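Local coordinates for protein arginase, mitochondrial (Medicago truncatula, PDB 6VSS) that hydrolyses L-arginine to urea and L-ornithine, and agmatine to urea and putrescine, with two manganese ions in each subunit of a homohexamer, at residues V112-G117 with D149-L154; I180-F183 with P187-Y190; D227-V232 with E241-S246. One frame throughout, in Å; residues are numbered along the deposited sequence.

Contact 1: V112-G117 with D149-L154; sequences VITNVG and DPLRPL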
# COMPACT_ATOMS: atom_id res chain seq x y z
N VAL B 112 -36.06 -4.28 7.15
CA VAL B 112 -35.29 -3.10 6.68
C VAL B 112 -34.36 -3.51 5.54
O VAL B 112 -34.24 -2.75 4.59
CB VAL B 112 -34.50 -2.49 7.84
CG1 VAL B 112 -33.69 -1.31 7.34
CG2 VAL B 112 -35.44 -2.10 8.95
N ILE B 113 -33.68 -4.64 5.66
CA ILE B 113 -32.75 -5.08 4.58
C ILE B 113 -32.54 -6.58 4.66
O ILE B 113 -32.44 -7.14 5.76
CB ILE B 113 -31.43 -4.28 4.64
CG1 ILE B 113 -30.63 -4.50 3.36
CG2 ILE B 113 -30.64 -4.66 5.92
CD1 ILE B 113 -29.31 -3.80 3.38
N THR B 114 -32.50 -7.22 3.50
CA THR B 114 -32.29 -8.67 3.44
C THR B 114 -31.46 -8.99 2.19
O THR B 114 -31.63 -8.31 1.17
CB THR B 114 -33.67 -9.35 3.52
OG1 THR B 114 -33.46 -10.72 3.80
CG2 THR B 114 -34.45 -9.30 2.24
N ASN B 115 -30.70 -10.07 2.24
CA ASN B 115 -29.94 -10.58 1.08
C ASN B 115 -30.78 -11.63 0.35
O ASN B 115 -31.22 -12.54 0.99
CB ASN B 115 -28.61 -11.19 1.50
CG ASN B 115 -27.78 -11.58 0.29
OD1 ASN B 115 -27.85 -10.96 -0.78
ND2 ASN B 115 -27.01 -12.63 0.43
N VAL B 116 -30.93 -11.53 -0.96
CA VAL B 116 -31.53 -12.62 -1.78
C VAL B 116 -30.36 -13.44 -2.33
O VAL B 116 -30.21 -14.59 -1.91
CB VAL B 116 -32.43 -12.06 -2.90
CG1 VAL B 116 -32.74 -13.12 -3.95
CG2 VAL B 116 -33.71 -11.47 -2.34
N GLY B 117 -29.48 -12.82 -3.12
CA GLY B 117 -28.22 -13.47 -3.54
C GLY B 117 -27.72 -12.95 -4.87
O GLY B 117 -28.12 -11.87 -5.25
N ASP B 149 -43.64 -9.66 -2.96
CA ASP B 149 -43.93 -8.45 -2.13
C ASP B 149 -43.86 -8.89 -0.67
O ASP B 149 -44.37 -9.98 -0.36
CB ASP B 149 -45.32 -7.91 -2.44
CG ASP B 149 -46.38 -8.34 -1.43
OD1 ASP B 149 -46.39 -7.77 -0.32
OD2 ASP B 149 -47.16 -9.26 -1.75
N PRO B 150 -43.25 -8.12 0.25
CA PRO B 150 -43.00 -6.69 0.06
C PRO B 150 -41.57 -6.40 -0.40
O PRO B 150 -41.13 -5.29 -0.23
CB PRO B 150 -43.19 -6.18 1.49
CG PRO B 150 -42.62 -7.28 2.35
CD PRO B 150 -42.82 -8.56 1.57
N LEU B 151 -40.87 -7.41 -0.93
CA LEU B 151 -39.45 -7.24 -1.35
C LEU B 151 -39.39 -6.22 -2.47
O LEU B 151 -40.24 -6.27 -3.41
CB LEU B 151 -38.86 -8.55 -1.86
CG LEU B 151 -38.93 -9.74 -0.90
CD1 LEU B 151 -38.05 -10.86 -1.45
CD2 LEU B 151 -38.51 -9.35 0.50
N ARG B 152 -38.36 -5.38 -2.43
CA ARG B 152 -38.02 -4.39 -3.48
C ARG B 152 -36.52 -4.54 -3.80
O ARG B 152 -35.71 -4.58 -2.88
CB ARG B 152 -38.45 -2.97 -3.10
CG ARG B 152 -39.95 -2.76 -3.06
CD ARG B 152 -40.31 -1.30 -2.98
NE ARG B 152 -41.72 -1.17 -2.69
CZ ARG B 152 -42.47 -0.10 -2.87
NH1 ARG B 152 -41.96 1.02 -3.35
NH2 ARG B 152 -43.74 -0.14 -2.55
N PRO B 153 -36.17 -4.63 -5.09
CA PRO B 153 -34.81 -4.94 -5.53
C PRO B 153 -33.82 -3.79 -5.34
O PRO B 153 -34.02 -2.71 -5.91
CB PRO B 153 -34.99 -5.23 -7.02
CG PRO B 153 -36.12 -4.35 -7.38
CD PRO B 153 -37.08 -4.58 -6.22
N LEU B 154 -32.83 -4.02 -4.48
CA LEU B 154 -31.62 -3.17 -4.34
C LEU B 154 -30.46 -3.99 -4.96
O LEU B 154 -29.99 -4.94 -4.38
CB LEU B 154 -31.46 -2.75 -2.88
CG LEU B 154 -30.60 -1.50 -2.65
CD1 LEU B 154 -30.61 -1.05 -1.18
CD2 LEU B 154 -29.16 -1.79 -3.10
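Leu151 reaches with its two methyl groups toward two residues of segment 112-117, Thr114 and Val116, and this fork carries the contact. Leu151 CD2 lies 4.4 Å from Thr114 CG2, the methyl branch of the threonine, and Leu151 CD1 lies 4.5 Å from Val116 CG2. Both separations are at the long end of van der Waals range, and with 97 Å² buried in all the touch is light and wholly apolar; no hydrogen bond passes between the segments. The backbones explain why: the CA atoms of Thr114 and Leu151 are 8.7 Å apart, too far for neighbouring strands. In the parallel sheet of the arginase fold, strand 63-69 runs between strands 113-118 and 151-157, and it takes the backbone hydrogen bonds of Thr114 and Val116. The side chains therefore meet across an intervening strand, on one surface of the sheet, where Thr114 and Leu151 both also touch Ser65. Thr114 turns CG2 to the leucine while its hydroxyl is engaged elsewhere, hydrogen-bonded to Lys50 of the long helix 25-57. That helix packs on this surface, with Ile43 against Val116 and Met54 against Thr114. Leu151 has CG anti to its carbonyl carbon (chi1 -56°) and an extended second torsion (chi2 -168°), which swing its two methyl groups over toward strand 113-118.

Contact 2: I180-F183 with P187-Y190; sequences ILHF and PDLY. With MN (manganese (II) ion), chain J.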
# COMPACT_ATOMS: atom_id res chain seq x y z
N ILE B 180 -35.86 8.51 -12.61
CA ILE B 180 -34.55 8.02 -12.12
C ILE B 180 -33.72 9.16 -11.54
O ILE B 180 -33.62 10.22 -12.14
CB ILE B 180 -33.78 7.27 -13.21
CG1 ILE B 180 -34.59 6.10 -13.78
CG2 ILE B 180 -32.40 6.86 -12.68
CD1 ILE B 180 -33.88 5.38 -14.87
N LEU B 181 -33.15 8.89 -10.39
CA LEU B 181 -32.12 9.73 -9.77
C LEU B 181 -30.86 8.92 -9.92
O LEU B 181 -30.87 7.77 -9.46
CB LEU B 181 -32.44 9.95 -8.30
CG LEU B 181 -31.30 10.64 -7.54
CD1 LEU B 181 -30.96 11.97 -8.18
CD2 LEU B 181 -31.72 10.80 -6.08
N HIS B 182 -29.88 9.47 -10.63
CA HIS B 182 -28.68 8.75 -11.10
C HIS B 182 -27.49 9.55 -10.62
O HIS B 182 -27.35 10.71 -11.06
CB HIS B 182 -28.80 8.54 -12.60
CG HIS B 182 -27.52 8.16 -13.29
ND1 HIS B 182 -27.22 8.61 -14.57
CD2 HIS B 182 -26.52 7.33 -12.94
CE1 HIS B 182 -26.09 8.06 -14.96
NE2 HIS B 182 -25.63 7.28 -13.96
N PHE B 183 -26.69 8.98 -9.74
CA PHE B 183 -25.39 9.55 -9.30
C PHE B 183 -24.28 8.94 -10.14
O PHE B 183 -24.15 7.73 -10.21
CB PHE B 183 -25.14 9.30 -7.82
CG PHE B 183 -26.16 9.94 -6.92
CD1 PHE B 183 -27.30 9.24 -6.52
CD2 PHE B 183 -25.95 11.19 -6.37
CE1 PHE B 183 -28.22 9.80 -5.64
CE2 PHE B 183 -26.90 11.76 -5.51
CZ PHE B 183 -28.03 11.07 -5.18
N PRO B 187 -22.26 10.49 -17.73
CA PRO B 187 -23.69 10.40 -18.04
C PRO B 187 -24.17 8.98 -18.39
O PRO B 187 -25.36 8.74 -18.34
CB PRO B 187 -23.88 11.38 -19.21
CG PRO B 187 -22.69 12.35 -19.12
CD PRO B 187 -21.56 11.51 -18.53
N ASP B 188 -23.28 8.12 -18.87
CA ASP B 188 -23.63 6.78 -19.39
C ASP B 188 -24.76 6.87 -20.43
O ASP B 188 -25.57 5.95 -20.47
CB ASP B 188 -24.04 5.85 -18.27
CG ASP B 188 -22.90 5.46 -17.34
OD1 ASP B 188 -21.74 5.79 -17.68
OD2 ASP B 188 -23.20 4.78 -16.32
N LEU B 189 -24.67 7.83 -21.37
CA LEU B 189 -25.71 8.06 -22.40
C LEU B 189 -25.17 7.89 -23.83
O LEU B 189 -25.91 8.24 -24.75
CB LEU B 189 -26.25 9.47 -22.19
CG LEU B 189 -27.36 9.54 -21.14
CD1 LEU B 189 -27.59 10.98 -20.68
CD2 LEU B 189 -28.66 8.96 -21.70
N TYR B 190 -23.97 7.35 -24.04
CA TYR B 190 -23.42 7.08 -25.39
C TYR B 190 -24.40 6.24 -26.23
O TYR B 190 -24.91 5.22 -25.72
CB TYR B 190 -22.16 6.24 -25.32
CG TYR B 190 -20.94 7.01 -24.95
CD1 TYR B 190 -20.14 7.59 -25.93
CD2 TYR B 190 -20.57 7.14 -23.62
CE1 TYR B 190 -18.98 8.26 -25.58
CE2 TYR B 190 -19.41 7.81 -23.26
CZ TYR B 190 -18.63 8.38 -24.24
OH TYR B 190 -17.52 9.07 -23.85
MN MN J . -21.94 4.90 -14.56
O HOH W 1 -20.25 5.60 -15.50
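This contact belongs to the binuclear manganese site of arginase: the ring of His182, on the strand, extends toward the loop whose Asp188 binds one of the ions. The edge of that ring points at the backbone of Pro187, with His182 CE1 3.5 Å from Pro187 O and the oxygen close to the ring plane. The imidazole reaches the loop because CG stands anti to the backbone N (chi1 164°), projecting the ring from the strand. His182 NE2 and Asp188 OD2 are 4.2 Å apart, so they are near without bonding; NE2 instead hydrogen-bonds Asp184, itself a ligand of both ions, which makes the histidine a second-shell residue. Its other nitrogen, ND1, is paired with Gln218, which also hydrogen-bonds Pro187 O and so ties ring and loop to strand 213-221. Strand 178-183 belongs to the parallel sheet of the arginase fold, and the loop following its C-terminal end carries metal ligands and residues that bind L-ornithine, Asp188, Leu189 and Tyr190 among them. Asp188 OD2 binds manganese at 2.2 Å, whereas Asp188 OD1 stays 3.3 Å from the metal, so the carboxylate is monodentate. OD1 accepts a hydrogen bond of 2.6 Å from the water oxygen that is itself bound to the ion at 2.1 Å. His160, Asp184 and Asp269 complete this manganese site.

Contact 3: D227-V232 with E241-S246; sequences DVREQV and EMRTLS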
# COMPACT_ATOMS: atom_id res chain seq x y z
N ASP B 227 -20.78 14.85 -27.95
CA ASP B 227 -21.85 14.03 -28.61
C ASP B 227 -22.89 13.57 -27.59
O ASP B 227 -24.04 13.37 -27.97
CB ASP B 227 -21.27 12.81 -29.30
CG ASP B 227 -20.68 13.19 -30.64
OD1 ASP B 227 -21.06 14.26 -31.16
OD2 ASP B 227 -19.83 12.43 -31.13
N VAL B 228 -22.48 13.42 -26.34
CA VAL B 228 -23.40 12.94 -25.25
C VAL B 228 -24.17 14.14 -24.75
O VAL B 228 -25.33 13.96 -24.36
CB VAL B 228 -22.60 12.20 -24.16
CG1 VAL B 228 -23.36 12.05 -22.86
CG2 VAL B 228 -22.16 10.85 -24.71
N ARG B 229 -23.59 15.35 -24.86
CA ARG B 229 -24.35 16.60 -24.64
C ARG B 229 -25.54 16.61 -25.60
O ARG B 229 -26.61 17.01 -25.14
CB ARG B 229 -23.45 17.83 -24.72
CG ARG B 229 -22.62 18.02 -23.48
CD ARG B 229 -21.76 19.24 -23.60
NE ARG B 229 -20.69 19.32 -22.60
CZ ARG B 229 -20.84 19.79 -21.37
NH1 ARG B 229 -22.04 20.15 -20.98
NH2 ARG B 229 -19.81 19.89 -20.54
N GLU B 230 -25.38 16.10 -26.83
CA GLU B 230 -26.52 15.95 -27.79
C GLU B 230 -27.56 15.03 -27.16
O GLU B 230 -28.75 15.29 -27.29
CB GLU B 230 -26.20 15.28 -29.14
CG GLU B 230 -25.12 15.89 -30.02
CD GLU B 230 -24.86 15.11 -31.33
OE1 GLU B 230 -23.72 14.54 -31.53
OE2 GLU B 230 -25.81 15.03 -32.17
N GLN B 231 -27.09 13.91 -26.60
CA GLN B 231 -27.98 12.83 -26.10
C GLN B 231 -28.83 13.41 -24.96
O GLN B 231 -30.07 13.23 -24.99
CB GLN B 231 -27.15 11.60 -25.70
CG GLN B 231 -26.57 10.84 -26.88
CD GLN B 231 -27.59 9.98 -27.58
OE1 GLN B 231 -28.34 10.44 -28.43
NE2 GLN B 231 -27.63 8.71 -27.21
N VAL B 232 -28.18 14.17 -24.06
CA VAL B 232 -28.81 14.90 -22.92
C VAL B 232 -29.95 15.78 -23.43
O VAL B 232 -31.05 15.68 -22.89
CB VAL B 232 -27.78 15.75 -22.16
CG1 VAL B 232 -28.46 16.63 -21.13
CG2 VAL B 232 -26.73 14.88 -21.48
N GLU B 241 -24.11 19.09 -13.68
CA GLU B 241 -22.62 19.05 -13.70
C GLU B 241 -22.03 19.62 -12.40
O GLU B 241 -22.63 20.57 -11.79
CB GLU B 241 -22.16 19.81 -14.93
CG GLU B 241 -22.58 19.11 -16.22
CD GLU B 241 -22.15 19.87 -17.48
OE1 GLU B 241 -20.94 20.23 -17.57
OE2 GLU B 241 -23.00 20.10 -18.35
N MET B 242 -20.90 19.06 -11.95
CA MET B 242 -20.23 19.55 -10.71
C MET B 242 -19.93 21.06 -10.81
O MET B 242 -19.98 21.73 -9.80
CB MET B 242 -18.90 18.83 -10.47
CG MET B 242 -19.06 17.38 -10.06
SD MET B 242 -19.99 17.20 -8.52
CE MET B 242 -18.86 17.89 -7.31
N ARG B 243 -19.61 21.58 -12.00
CA ARG B 243 -19.28 23.02 -12.18
C ARG B 243 -20.50 23.93 -11.90
O ARG B 243 -20.25 25.15 -11.81
CB ARG B 243 -18.68 23.27 -13.57
CG ARG B 243 -19.65 23.07 -14.72
CD ARG B 243 -18.98 23.09 -16.08
NE ARG B 243 -20.00 22.73 -17.06
CZ ARG B 243 -20.57 23.56 -17.94
NH1 ARG B 243 -20.20 24.83 -18.00
NH2 ARG B 243 -21.52 23.13 -18.75
N THR B 244 -21.73 23.43 -11.70
CA THR B 244 -22.93 24.26 -11.35
C THR B 244 -23.52 23.82 -10.02
O THR B 244 -24.72 24.11 -9.76
CB THR B 244 -24.04 24.27 -12.42
OG1 THR B 244 -24.52 22.99 -12.83
CG2 THR B 244 -23.59 24.96 -13.68
N LEU B 245 -22.75 23.11 -9.19
CA LEU B 245 -23.36 22.39 -8.06
C LEU B 245 -23.92 23.39 -7.05
O LEU B 245 -25.03 23.16 -6.51
CB LEU B 245 -22.31 21.56 -7.32
CG LEU B 245 -22.86 20.81 -6.13
CD1 LEU B 245 -23.92 19.83 -6.59
CD2 LEU B 245 -21.78 20.08 -5.34
N SER B 246 -23.10 24.36 -6.66
CA SER B 246 -23.45 25.21 -5.50
C SER B 246 -24.76 25.96 -5.86
O SER B 246 -25.64 25.97 -5.05
CB SER B 246 -22.31 26.07 -5.04
OG SER B 246 -22.32 27.34 -5.66
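Three flat groups meet here, the carboxylate of Glu241 and the guanidinium groups of Arg229 and Arg243. Glu241 OE1 is approached on opposite faces of the carboxylate plane by Arg229 NH2 and Arg243 NE; Glu241 OE2 sits at the edge of the Arg229 guanidinium, near its plane, and the carboxylate carbon of Glu241 lies in plane at the edge of the Arg243 guanidinium. Arg229 grips end-on, one nitrogen to each oxygen: Arg229 NH1 donates to Glu241 OE2 at 2.8 Å, and Arg229 NH2 to Glu241 OE1 at 3.2 Å. The match is not coplanar, since guanidinium and carboxylate planes stand 52° apart. Arg229 NH1 meets OE2 on its syn side but tilted out of the carboxylate plane, and the N-H...O angle of 143° records a bent bond. Arg243 makes the straighter contact, its NE 2.7 Å from Glu241 OE1 and the acceptor nearly in the guanidinium plane; two further bonds from Arg243 NH2 are weak. The result is a salt-bridge network in which one carboxylate bridges two arginines. It links helix 226-234 to the end of strand 238-241, the outermost strand on that side of the sheet within the chain, and to the short 3-10 turn that follows. Arg229 CA and Glu241 CA are 11.3 Å apart, a gap that Arg229 spans with a chain extended from CG to NE. Arg229 NH1 and Arg243 NH2 come within 3.8 Å of each other because both guanidinium groups gather round the same carboxylate. With a glutamine here, the neutral amide would probably leave both guanidinium charges without their common counter-ion, weakening the tie between helix and strand end. A neighbouring subunit also reaches the network: its Glu103 forms a salt bridge with Arg243 NH1, and its Glu102 packs on Arg229 and Glu241.

How the contacts relate
Contacts 1 and 2 are buried and contact 3 lies at the surface, and their chemistry follows. Contact 1 is apolar packing on the sheet, away from the annotated sites; contact 2 is polar and metal-centred, at the end of a strand of the same sheet. Their centres are about 24 Å apart, on opposite sides of the chain's centre. Contact 3 is ionic, and a neighbouring subunit adds a salt bridge to it. Its centre is about 11 Å from that of contact 2, and the two touch: Gln231 NE2 is 3.0 Å from Leu189 O, a probable hydrogen bond, and Val228 packs on Pro187 and Leu189. Helix 226-234 thus joins the ornithine-binding loop to the peripheral salt bridges.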